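Long-range contact in DUF7790 domain-containing protein (Leptospira interrogans serogroup Icterohaemorrhagiae serovar copenhageni, PDB 6ULO), which is of unknown function, but is predicted to be membrane-linked and carries a domain whose sequence family is grouped with the NADP-binding Rossmann folds: residues Y229-Q234 / G296-Q301. Numbering follows the deposited sequence.
Sequences YFAYPQ and GLRSLQ
Tyr232 and Leu297 join two loops through one direct backbone hydrogen bond, Tyr232 N to Leu297 O at 3.0 Å, nearly straight at the hydrogen (163°). Water 4 extends the link by donating to both Tyr232 O and Leu297 O, so that this last carbonyl receives two bonds. The Tyr232 ring, its CG beside the backbone N (chi1 -61°), runs along the 297-299 backbone; Leu297 CG meets its edge in plane, 3.9 Å from CD2, while OH, hydrogen-bonded to Glu227, comes within 3.2 Å of Ser299 CA.

Arg298 illustrates how a charged side chain can pack on a peptide. Extended from CG to NE, it turns at chi4 (-87°) to lay one guanidinium face over Ala231 N, which sits 3.6 Å above the plane. Waters 1 and 3 accept from NH2 and NH1 at the edge, and water 1 also donates to Tyr229 O. Water 2 connects Phe230 O with Ser299 N, at the first turn of the helix.

The contact thus ties the loop entering helix 234-241 to the N-terminus of helix 299-306, with Phe236 meeting the Tyr232 ring with the two planes close to parallel, Val302 against Tyr232 and Leu297, and Arg253 of strand 249-255 touching Tyr232 and Ser299.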
# COMPACT_ATOMS: atom_id res chain seq x y z
N TYR A 229 -13.45 9.06 3.24
CA TYR A 229 -14.68 8.41 3.68
C TYR A 229 -15.00 8.61 5.16
O TYR A 229 -16.03 8.10 5.62
CB TYR A 229 -14.62 6.91 3.37
CG TYR A 229 -14.64 6.62 1.91
CD1 TYR A 229 -15.81 6.26 1.28
CD2 TYR A 229 -13.47 6.73 1.14
CE1 TYR A 229 -15.84 6.00 -0.08
CE2 TYR A 229 -13.49 6.47 -0.22
CZ TYR A 229 -14.68 6.11 -0.82
OH TYR A 229 -14.73 5.85 -2.17
N PHE A 230 -14.18 9.34 5.91
CA PHE A 230 -14.46 9.46 7.35
C PHE A 230 -13.82 10.71 7.94
O PHE A 230 -12.76 11.16 7.50
CB PHE A 230 -14.00 8.22 8.14
CG PHE A 230 -12.53 7.83 7.93
CD1 PHE A 230 -11.51 8.44 8.64
CD2 PHE A 230 -12.20 6.82 7.03
CE1 PHE A 230 -10.18 8.04 8.47
CE2 PHE A 230 -10.89 6.42 6.85
CZ PHE A 230 -9.88 7.04 7.57
N ALA A 231 -14.47 11.25 8.97
CA ALA A 231 -13.79 12.13 9.91
C ALA A 231 -13.00 11.24 10.87
O ALA A 231 -13.46 10.16 11.24
CB ALA A 231 -14.81 12.99 10.66
N TYR A 232 -11.83 11.69 11.25
CA TYR A 232 -10.96 10.83 12.07
C TYR A 232 -11.61 10.47 13.39
O TYR A 232 -11.91 11.38 14.18
CB TYR A 232 -9.66 11.56 12.37
CG TYR A 232 -8.87 11.94 11.12
CD1 TYR A 232 -8.40 10.95 10.26
CD2 TYR A 232 -8.59 13.26 10.81
CE1 TYR A 232 -7.68 11.25 9.13
CE2 TYR A 232 -7.85 13.58 9.69
CZ TYR A 232 -7.40 12.58 8.85
OH TYR A 232 -6.66 12.94 7.74
N PRO A 233 -11.82 9.19 13.69
CA PRO A 233 -12.35 8.80 15.00
C PRO A 233 -11.22 8.45 15.97
O PRO A 233 -10.05 8.33 15.60
CB PRO A 233 -13.15 7.54 14.66
CG PRO A 233 -12.28 6.88 13.60
CD PRO A 233 -11.73 8.05 12.76
N GLN A 234 -11.61 8.25 17.24
CA GLN A 234 -10.64 8.03 18.30
C GLN A 234 -9.73 6.83 18.05
O GLN A 234 -8.53 6.90 18.31
CB GLN A 234 -11.38 7.87 19.62
CG GLN A 234 -10.48 7.93 20.81
CD GLN A 234 -9.79 9.26 20.91
OE1 GLN A 234 -10.44 10.31 20.84
NE2 GLN A 234 -8.47 9.23 21.06
N GLY A 296 -14.46 17.08 13.97
CA GLY A 296 -14.81 16.77 12.60
C GLY A 296 -13.66 16.84 11.63
O GLY A 296 -13.90 16.80 10.42
N LEU A 297 -12.41 16.89 12.12
CA LEU A 297 -11.25 16.96 11.24
C LEU A 297 -11.21 15.80 10.26
O LEU A 297 -11.48 14.64 10.61
CB LEU A 297 -9.96 16.92 12.08
CG LEU A 297 -8.66 17.14 11.32
CD1 LEU A 297 -8.61 18.60 10.81
CD2 LEU A 297 -7.46 16.79 12.22
N ARG A 298 -10.87 16.13 9.02
CA ARG A 298 -10.76 15.21 7.90
C ARG A 298 -9.51 15.58 7.12
O ARG A 298 -8.98 16.69 7.26
CB ARG A 298 -11.95 15.38 6.94
CG ARG A 298 -13.25 14.78 7.45
CD ARG A 298 -14.46 15.29 6.66
NE ARG A 298 -15.71 14.73 7.16
CZ ARG A 298 -16.25 13.58 6.77
NH1 ARG A 298 -15.65 12.83 5.85
NH2 ARG A 298 -17.40 13.18 7.29
N SER A 299 -9.03 14.66 6.26
CA SER A 299 -7.82 14.94 5.49
C SER A 299 -7.95 16.23 4.67
O SER A 299 -6.96 16.95 4.51
CB SER A 299 -7.44 13.76 4.58
OG SER A 299 -8.45 13.48 3.64
N LEU A 300 -9.14 16.54 4.13
CA LEU A 300 -9.27 17.76 3.34
C LEU A 300 -8.91 18.98 4.17
O LEU A 300 -8.15 19.85 3.73
CB LEU A 300 -10.70 17.87 2.80
CG LEU A 300 -11.05 19.21 2.12
CD1 LEU A 300 -10.18 19.46 0.86
CD2 LEU A 300 -12.55 19.24 1.79
N GLN A 301 -9.44 19.05 5.39
CA GLN A 301 -9.15 20.19 6.25
C GLN A 301 -7.67 20.25 6.63
O GLN A 301 -7.08 21.33 6.69
CB GLN A 301 -10.04 20.14 7.49
CG GLN A 301 -9.75 21.28 8.46
CD GLN A 301 -10.65 21.26 9.69
OE1 GLN A 301 -11.51 20.40 9.84
NE2 GLN A 301 -10.44 22.23 10.57
O HOH W 1 -18.19 10.49 6.15
O HOH W 2 -10.15 12.10 7.00
O HOH W 3 -13.08 12.98 4.69
O HOH W 4 -12.12 14.09 13.42